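Putative ring-cleaving dioxygenase MhqO (Bacillus subtilis subsp. subtilis, PDB 3OAJ) probably acts as an iron(II)-dependent extradiol ring-cleaving dioxygenase that may contribute to the breakdown of aromatic compounds. Local coordinates at residues Thr244-Arg247 with Phe252-Ile255; Glu172-Leu177 with Arg234-His239; Val35-Asn40 with Gly45-Tyr50. One frame throughout, in Å; residues are numbered along the deposited sequence.

Contact 1: Thr244-Arg247 with Phe252-Ile255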
loop_
_atom_site.group_PDB
_atom_site.type_symbol
_atom_site.label_atom_id
_atom_site.label_comp_id
_atom_site.label_asym_id
_atom_site.label_seq_id
_atom_site.Cartn_x
_atom_site.Cartn_y
_atom_site.Cartn_z
ATOM N N THR A 244 -8.309 -7.539 16.185
ATOM C CA THR A 244 -9.010 -8.707 15.677
ATOM C C THR A 244 -8.256 -10.000 15.963
ATOM O O THR A 244 -7.050 -9.969 16.249
ATOM C CB THR A 244 -9.213 -8.640 14.156
ATOM O OG1 THR A 244 -7.941 -8.739 13.497
ATOM C CG2 THR A 244 -9.933 -7.379 13.732
ATOM N N PRO A 245 -8.959 -11.150 15.836
ATOM C CA PRO A 245 -8.242 -12.407 15.735
ATOM C C PRO A 245 -7.353 -12.434 14.496
ATOM O O PRO A 245 -7.513 -11.604 13.578
ATOM C CB PRO A 245 -9.371 -13.447 15.617
ATOM C CG PRO A 245 -10.583 -12.763 16.136
ATOM C CD PRO A 245 -10.419 -11.341 15.743
ATOM N N VAL A 246 -6.403 -13.362 14.489
ATOM C CA VAL A 246 -5.596 -13.605 13.304
ATOM C C VAL A 246 -6.492 -14.178 12.216
ATOM O O VAL A 246 -7.240 -15.140 12.457
ATOM C CB VAL A 246 -4.458 -14.615 13.571
ATOM C CG1 VAL A 246 -3.688 -14.915 12.284
ATOM C CG2 VAL A 246 -3.521 -14.109 14.667
ATOM N N ARG A 247 -6.410 -13.578 11.031
ATOM C CA ARG A 247 -7.105 -14.034 9.843
ATOM C C ARG A 247 -6.102 -14.477 8.799
ATOM O O ARG A 247 -5.181 -13.735 8.461
ATOM C CB ARG A 247 -8.001 -12.912 9.310
ATOM C CG ARG A 247 -9.173 -12.637 10.254
ATOM C CD ARG A 247 -9.900 -11.343 9.967
ATOM N NE ARG A 247 -10.910 -11.126 11.002
ATOM C CZ ARG A 247 -11.505 -9.964 11.254
ATOM N NH1 ARG A 247 -11.207 -8.886 10.542
ATOM N NH2 ARG A 247 -12.396 -9.887 12.228
ATOM N N PHE A 252 -0.380 -14.075 3.507
ATOM C CA PHE A 252 0.087 -13.556 4.810
ATOM C C PHE A 252 -1.068 -13.772 5.784
ATOM O O PHE A 252 -2.202 -13.971 5.352
ATOM C CB PHE A 252 0.460 -12.053 4.737
ATOM C CG PHE A 252 -0.610 -11.186 4.135
ATOM C CD1 PHE A 252 -1.617 -10.633 4.925
ATOM C CD2 PHE A 252 -0.628 -10.939 2.757
ATOM C CE1 PHE A 252 -2.609 -9.827 4.370
ATOM C CE2 PHE A 252 -1.640 -10.141 2.201
ATOM C CZ PHE A 252 -2.643 -9.609 2.994
ATOM N N ASN A 253 -0.766 -13.757 7.085
ATOM C CA ASN A 253 -1.780 -13.691 8.138
ATOM C C ASN A 253 -1.891 -12.232 8.579
ATOM O O ASN A 253 -0.911 -11.483 8.516
ATOM C CB ASN A 253 -1.401 -14.596 9.313
ATOM C CG ASN A 253 -1.457 -16.077 8.953
ATOM O OD1 ASN A 253 -2.284 -16.500 8.147
ATOM N ND2 ASN A 253 -0.542 -16.863 9.517
ATOM N N ALA A 254 -3.094 -11.838 8.986
ATOM C CA ALA A 254 -3.429 -10.453 9.314
ATOM C C ALA A 254 -4.124 -10.300 10.659
ATOM O O ALA A 254 -4.944 -11.127 11.024
ATOM C CB ALA A 254 -4.330 -9.882 8.235
ATOM N N ILE A 255 -3.768 -9.236 11.385
ATOM C CA ILE A 255 -4.590 -8.705 12.477
ATOM C C ILE A 255 -4.815 -7.230 12.204
ATOM O O ILE A 255 -3.976 -6.568 11.582
ATOM C CB ILE A 255 -3.950 -8.898 13.875
ATOM C CG1 ILE A 255 -2.559 -8.239 13.958
ATOM C CG2 ILE A 255 -3.842 -10.390 14.189
ATOM C CD1 ILE A 255 -1.909 -8.333 15.342
#

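Contact 2: Glu172-Leu177 with Arg234-His239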
loop_
_atom_site.group_PDB
_atom_site.type_symbol
_atom_site.label_atom_id
_atom_site.label_comp_id
_atom_site.label_asym_id
_atom_site.label_seq_id
_atom_site.Cartn_x
_atom_site.Cartn_y
_atom_site.Cartn_z
ATOM N N GLU A 172 5.876 6.031 17.671
ATOM C CA GLU A 172 7.203 6.128 18.288
ATOM C C GLU A 172 7.366 5.159 19.455
ATOM O O GLU A 172 8.339 4.404 19.523
ATOM C CB GLU A 172 7.474 7.555 18.763
ATOM C CG GLU A 172 8.920 7.753 19.221
ATOM C CD GLU A 172 9.244 9.190 19.575
ATOM O OE1 GLU A 172 8.431 10.090 19.269
ATOM O OE2 GLU A 172 10.333 9.425 20.145
ATOM N N ASN A 173 6.400 5.172 20.361
ATOM C CA ASN A 173 6.594 4.564 21.674
ATOM C C ASN A 173 6.041 3.153 21.814
ATOM O O ASN A 173 6.465 2.413 22.693
ATOM C CB ASN A 173 6.089 5.512 22.766
ATOM C CG ASN A 173 6.729 6.884 22.660
ATOM O OD1 ASN A 173 7.956 6.994 22.518
ATOM N ND2 ASN A 173 5.913 7.930 22.703
ATOM N N ILE A 174 5.117 2.779 20.928
ATOM C CA ILE A 174 4.594 1.416 20.890
ATOM C C ILE A 174 5.157 0.643 19.707
ATOM O O ILE A 174 5.538 -0.521 19.832
ATOM C CB ILE A 174 3.045 1.393 20.867
ATOM C CG1 ILE A 174 2.510 1.853 22.226
ATOM C CG2 ILE A 174 2.509 -0.006 20.483
ATOM C CD1 ILE A 174 1.063 1.530 22.467
ATOM N N MET A 175 5.197 1.289 18.544
ATOM C CA MET A 175 5.585 0.593 17.331
ATOM C C MET A 175 7.070 0.688 17.011
ATOM O O MET A 175 7.536 0.067 16.059
ATOM C CB MET A 175 4.728 1.053 16.153
ATOM C CG MET A 175 3.297 0.577 16.280
ATOM S SD MET A 175 2.210 1.296 15.040
ATOM C CE MET A 175 2.813 0.540 13.526
ATOM N N GLY A 176 7.799 1.478 17.799
ATOM C CA GLY A 176 9.257 1.504 17.703
ATOM C C GLY A 176 9.873 2.273 16.547
ATOM O O GLY A 176 11.066 2.111 16.261
ATOM N N LEU A 177 9.095 3.121 15.885
ATOM C CA LEU A 177 9.672 3.991 14.857
ATOM C C LEU A 177 10.484 5.109 15.512
ATOM O O LEU A 177 10.161 5.575 16.603
ATOM C CB LEU A 177 8.605 4.574 13.916
ATOM C CG LEU A 177 7.979 3.614 12.899
ATOM C CD1 LEU A 177 6.892 2.732 13.493
ATOM C CD2 LEU A 177 7.419 4.386 11.711
ATOM N N ARG A 234 -1.067 -9.626 21.308
ATOM C CA ARG A 234 -1.099 -9.569 22.762
ATOM C C ARG A 234 -0.726 -8.171 23.269
ATOM O O ARG A 234 -1.403 -7.621 24.145
ATOM C CB ARG A 234 -0.183 -10.635 23.378
ATOM C CG ARG A 234 -0.617 -12.084 23.037
ATOM C CD ARG A 234 0.109 -13.170 23.850
ATOM N NE ARG A 234 1.552 -12.967 23.929
ATOM C CZ ARG A 234 2.452 -13.480 23.097
ATOM N NH1 ARG A 234 2.083 -14.272 22.083
ATOM N NH2 ARG A 234 3.739 -13.200 23.288
ATOM N N TYR A 235 0.318 -7.598 22.678
ATOM C CA TYR A 235 0.798 -6.286 23.110
ATOM C C TYR A 235 -0.197 -5.162 22.780
ATOM O O TYR A 235 -0.515 -4.348 23.641
ATOM C CB TYR A 235 2.183 -5.953 22.523
ATOM C CG TYR A 235 2.788 -4.751 23.230
ATOM C CD1 TYR A 235 3.628 -4.916 24.332
ATOM C CD2 TYR A 235 2.444 -3.446 22.854
ATOM C CE1 TYR A 235 4.155 -3.815 25.009
ATOM C CE2 TYR A 235 2.956 -2.347 23.525
ATOM C CZ TYR A 235 3.806 -2.536 24.597
ATOM O OH TYR A 235 4.301 -1.431 25.261
ATOM N N ILE A 236 -0.656 -5.107 21.533
ATOM C CA ILE A 236 -1.592 -4.069 21.120
ATOM C C ILE A 236 -2.875 -4.098 21.959
ATOM O O ILE A 236 -3.350 -3.048 22.402
ATOM C CB ILE A 236 -1.900 -4.166 19.610
ATOM C CG1 ILE A 236 -0.623 -3.888 18.801
ATOM C CG2 ILE A 236 -3.035 -3.215 19.209
ATOM C CD1 ILE A 236 0.065 -2.523 19.104
ATOM N N ALA A 237 -3.410 -5.300 22.202
ATOM C CA ALA A 237 -4.672 -5.460 22.951
ATOM C C ALA A 237 -4.552 -5.034 24.399
ATOM O O ALA A 237 -5.536 -4.621 25.017
ATOM C CB ALA A 237 -5.142 -6.896 22.899
ATOM N N SER A 238 -3.353 -5.169 24.945
ATOM C CA SER A 238 -3.135 -4.837 26.336
ATOM C C SER A 238 -2.706 -3.383 26.500
ATOM O O SER A 238 -2.610 -2.881 27.631
ATOM C CB SER A 238 -2.136 -5.807 26.961
ATOM O OG SER A 238 -0.892 -5.780 26.304
ATOM N N HIS A 239 -2.445 -2.706 25.376
ATOM C CA HIS A 239 -2.017 -1.307 25.415
ATOM C C HIS A 239 -3.008 -0.317 24.821
ATOM O O HIS A 239 -2.634 0.740 24.310
ATOM C CB HIS A 239 -0.618 -1.168 24.849
ATOM C CG HIS A 239 0.413 -1.786 25.730
ATOM N ND1 HIS A 239 0.592 -3.149 25.813
ATOM C CD2 HIS A 239 1.266 -1.235 26.624
ATOM C CE1 HIS A 239 1.531 -3.412 26.702
ATOM N NE2 HIS A 239 1.970 -2.268 27.194
#

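Contact 3: Val35-Asn40 with Gly45-Tyr50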
loop_
_atom_site.group_PDB
_atom_site.type_symbol
_atom_site.label_atom_id
_atom_site.label_comp_id
_atom_site.label_asym_id
_atom_site.label_seq_id
_atom_site.Cartn_x
_atom_site.Cartn_y
_atom_site.Cartn_z
ATOM N N VAL A 35 1.043 -9.163 -8.994
ATOM C CA VAL A 35 1.568 -10.384 -8.384
ATOM C C VAL A 35 0.482 -11.344 -7.927
ATOM O O VAL A 35 0.758 -12.511 -7.690
ATOM C CB VAL A 35 2.574 -10.105 -7.224
ATOM C CG1 VAL A 35 3.804 -9.390 -7.759
ATOM C CG2 VAL A 35 1.922 -9.322 -6.087
ATOM N N LYS A 36 -0.755 -10.862 -7.790
ATOM C CA LYS A 36 -1.859 -11.756 -7.403
ATOM C C LYS A 36 -3.202 -11.175 -7.805
ATOM O O LYS A 36 -3.514 -10.018 -7.513
ATOM C CB LYS A 36 -1.822 -12.023 -5.881
ATOM C CG LYS A 36 -2.754 -13.153 -5.400
ATOM C CD LYS A 36 -2.335 -14.511 -5.961
ATOM C CE LYS A 36 -0.879 -14.812 -5.673
ATOM N NZ LYS A 36 -0.485 -16.172 -6.161
ATOM N N GLN A 37 -3.999 -11.990 -8.491
ATOM C CA GLN A 37 -5.393 -11.649 -8.676
ATOM C C GLN A 37 -6.205 -12.671 -7.930
ATOM O O GLN A 37 -6.090 -13.890 -8.148
ATOM C CB GLN A 37 -5.826 -11.541 -10.140
ATOM C CG GLN A 37 -5.488 -12.698 -10.997
ATOM C CD GLN A 37 -6.156 -12.593 -12.345
ATOM O OE1 GLN A 37 -7.396 -12.656 -12.458
ATOM N NE2 GLN A 37 -5.345 -12.409 -13.381
ATOM N N THR A 38 -7.005 -12.155 -7.013
ATOM C CA THR A 38 -7.876 -13.001 -6.223
ATOM C C THR A 38 -9.169 -12.248 -6.004
ATOM O O THR A 38 -9.469 -11.317 -6.758
ATOM C CB THR A 38 -7.155 -13.491 -4.917
ATOM O OG1 THR A 38 -7.974 -14.450 -4.235
ATOM C CG2 THR A 38 -6.783 -12.334 -3.976
ATOM N N VAL A 39 -9.944 -12.664 -5.014
ATOM C CA VAL A 39 -11.181 -11.979 -4.670
ATOM C C VAL A 39 -11.129 -11.498 -3.220
ATOM O O VAL A 39 -10.305 -11.972 -2.432
ATOM C CB VAL A 39 -12.429 -12.874 -4.907
ATOM C CG1 VAL A 39 -12.578 -13.229 -6.389
ATOM C CG2 VAL A 39 -12.390 -14.141 -4.048
ATOM N N ASN A 40 -12.005 -10.555 -2.881
ATOM C CA ASN A 40 -12.157 -10.104 -1.500
ATOM C C ASN A 40 -12.677 -11.259 -0.649
ATOM O O ASN A 40 -13.671 -11.896 -0.996
ATOM C CB ASN A 40 -13.133 -8.920 -1.452
ATOM C CG ASN A 40 -13.205 -8.254 -0.080
ATOM O OD1 ASN A 40 -12.826 -8.838 0.941
ATOM N ND2 ASN A 40 -13.699 -7.019 -0.054
ATOM N N GLY A 45 -17.481 -11.670 -4.962
ATOM C CA GLY A 45 -17.809 -11.122 -6.281
ATOM C C GLY A 45 -17.029 -9.868 -6.633
ATOM O O GLY A 45 -17.351 -9.173 -7.599
ATOM N N THR A 46 -15.998 -9.574 -5.848
ATOM C CA THR A 46 -15.178 -8.395 -6.063
ATOM C C THR A 46 -13.727 -8.838 -6.087
ATOM O O THR A 46 -13.307 -9.617 -5.233
ATOM C CB THR A 46 -15.373 -7.356 -4.929
ATOM O OG1 THR A 46 -16.735 -6.910 -4.919
ATOM C CG2 THR A 46 -14.448 -6.141 -5.120
ATOM N N TYR A 47 -12.973 -8.331 -7.057
ATOM C CA TYR A 47 -11.541 -8.592 -7.147
ATOM C C TYR A 47 -10.803 -8.059 -5.934
ATOM O O TYR A 47 -11.182 -7.054 -5.344
ATOM C CB TYR A 47 -10.932 -7.867 -8.342
ATOM C CG TYR A 47 -11.089 -8.525 -9.691
ATOM C CD1 TYR A 47 -10.476 -9.749 -9.975
ATOM C CD2 TYR A 47 -11.792 -7.883 -10.711
ATOM C CE1 TYR A 47 -10.594 -10.332 -11.241
ATOM C CE2 TYR A 47 -11.922 -8.454 -11.972
ATOM C CZ TYR A 47 -11.310 -9.670 -12.234
ATOM O OH TYR A 47 -11.432 -10.249 -13.477
ATOM N N HIS A 48 -9.704 -8.723 -5.624
ATOM C CA HIS A 48 -8.667 -8.141 -4.810
ATOM C C HIS A 48 -7.394 -8.319 -5.610
ATOM O O HIS A 48 -6.970 -9.450 -5.831
ATOM C CB HIS A 48 -8.555 -8.857 -3.461
ATOM C CG HIS A 48 -7.705 -8.131 -2.460
ATOM N ND1 HIS A 48 -7.363 -8.672 -1.238
ATOM C CD2 HIS A 48 -7.098 -6.919 -2.517
ATOM C CE1 HIS A 48 -6.614 -7.806 -0.573
ATOM N NE2 HIS A 48 -6.442 -6.736 -1.324
ATOM N N LEU A 49 -6.804 -7.199 -6.041
ATOM C CA LEU A 49 -5.597 -7.212 -6.872
ATOM C C LEU A 49 -4.411 -6.733 -6.049
ATOM O O LEU A 49 -4.504 -5.744 -5.320
ATOM C CB LEU A 49 -5.760 -6.302 -8.098
ATOM C CG LEU A 49 -6.986 -6.547 -8.984
ATOM C CD1 LEU A 49 -6.919 -5.578 -10.166
ATOM C CD2 LEU A 49 -7.053 -8.000 -9.458
ATOM N N TYR A 50 -3.287 -7.428 -6.191
ATOM C CA TYR A 50 -2.046 -7.060 -5.506
ATOM C C TYR A 50 -0.973 -6.758 -6.545
ATOM O O TYR A 50 -0.683 -7.585 -7.427
ATOM C CB TYR A 50 -1.550 -8.211 -4.636
ATOM C CG TYR A 50 -2.395 -8.621 -3.449
ATOM C CD1 TYR A 50 -3.437 -9.539 -3.585
ATOM C CD2 TYR A 50 -2.076 -8.179 -2.170
ATOM C CE1 TYR A 50 -4.169 -9.980 -2.477
ATOM C CE2 TYR A 50 -2.799 -8.600 -1.055
ATOM C CZ TYR A 50 -3.853 -9.492 -1.217
ATOM O OH TYR A 50 -4.547 -9.927 -0.112
HETATM O O HOH W 1 -8.235 -11.262 -0.620
#

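Contact 1: Thr244-Arg247 with Phe252-Ile255
V246 spreads its two methyls over the neighbouring strand. CG1, anti to the backbone N (chi1 176°), rests on CB of N253 at 3.8 Å, while CG2 meets CG2 of I255, also at 3.8 Å. Both encounters are slanted, the side chains crossing rather than running alongside. Q229, L230 and Q233 of helix 226-238 also pack on V246. The amide of N253 turns to that helix too, where ND2 bonds to D226. Two residues earlier, T244 lays OG1 3.5 Å from CA of I255; the same OG1 gives a hydrogen bond to P245 O at 2.9 Å and is bonded to the backbone N of Y256. Between the two strands, R247 and A254 make a hydrogen-bonded antiparallel pair, adding the short strand 247-248 as an outermost strand of the eight-stranded sheet that carries the metal ligands in this vicinal-oxygen-chelate fold. R247 N reaches A254 O at 2.9 Å, nearly straight at 171°, and A254 N returns the bond to R247 O. On the face shared by R247 and A254, the arginine chain runs extended from CG to NE, away from strand 253-258, and CB of T244 sits 3.8 Å above the centre of its guanidinium plane. CB of A254 packs against E266, a ligand of the bound zinc ion, and the ring of F252 meets that of H11, another ligand.

Contact 2: Glu172-Leu177 with Arg234-His239
Two helices of the second vicinal-oxygen-chelate region meet here: I174, in the C-terminal part of helix 164-174, packs on Y235 and I236 of the last turn of helix 226-238 and on H239 just after it. The contact is small and apolar, and it lies on the outer part of the fold. I174 is directed toward the other helix and is the residue of 172-177 that makes the contact. Its CG2 branch, anti to the backbone N, lies 3.8 Å from CD1 of I236 and 3.9 Å from CE2 of Y235, so one methyl touches both a branched chain and an aromatic ring, which it approaches obliquely. The other branch of I174 extends past them, and CD1 comes to 4.0 Å from CB of H239. On the facing side, I236 bends back through chi2 -56°, which brings CD1 to I174, while its chain also packs on Y241. The N-terminal residues of the chain join in: K4 makes a backbone hydrogen bond with I174, and A3 packs on Y235. G176 is the first residue to leave helical backbone angles, with a positive phi of 77°; its carbonyl is bonded by NZ of K5. On the 234-239 side, the rings of Y235 and H239 lie face against face, with CZ of Y235 3.1 Å above the centre of the imidazole plane. H239 follows the last turn of its helix and folds back over it. Its rotation is pinned from the backbone, since ND1 of H239 donates to the carbonyl O of Y235 at 2.7 Å, a bond bent to 147° at the hydrogen.

Contact 3: Val35-Asn40 with Gly45-Tyr50
The ring of Y50 turns its edge to the neighbouring strand: CG2 of T38 lies in its plane, 3.8 Å from CE1 of Y50, and K36 O also sits at that edge. One face of this ring looks toward CD2 of H48. In return, CE1 of Y50 stands 3.7 Å above the imidazole plane of H48, offset toward the rim, and a water lies in that plane at the imidazole edge. Y47, whose side chain diverges from that of V39 opposite it, has T38 O at its ring edge, near the plane and 3.7 Å from CD1 of Y47. These groups ride on the beta hairpin formed by strands 33-39 and 47-52. K36 pairs with Y50 and T38 with H48 as hydrogen-bonded pairs, their side chains sharing one face; Q37 and L49 occupy the other, where CB of Q37 meets CD2 of L49. On the side away from the turn lies a classic beta bulge, V35 and K36 both facing Y50, whose O accepts from V35 N at 2.8 Å and from K36 N at 3.3 Å. Nearer the turn, H48 N reaches T38 O at 2.8 Å in a nearly straight bond (174°), but it comes from 52° out of the carbonyl plane, not along a lone pair. The water gives a hydrogen bond to V39 O and is bonded at 2.8 Å to ND1 of H48, while NE2 of H48 pairs with OG1 of T63. Gripped at both nitrogens and overlaid by Y50, the imidazole has its rotation fixed. A bound sulfate close by and the zinc ion, about 6 Å from the nearest atom of the H48 side chain, are consistent with H48 lining the pocket beside the metal.

In the fold
Contacts 1 and 3 build on opposite ends of the same eight-stranded sheet: contact 3 pairs 33-39, one outermost strand, with its neighbour, and contact 1 attaches the short 247-248 strand at the other. The sheet curves round, so the two touch near the metal site, where CZ of F252 packs on OH of Y50, 3.7 Å apart. Contact 3 is buried and mixes a bulged ladder of backbone bonds with aromatic rings and a bridging water; contact 1 is partly buried, with a single pair of backbone bonds. Contact 2 joins two helices on the periphery through apolar packing, its centre about 31 Å from that of contact 3. Helix 226-238 contributes directly to contact 2 and packs on contact 1.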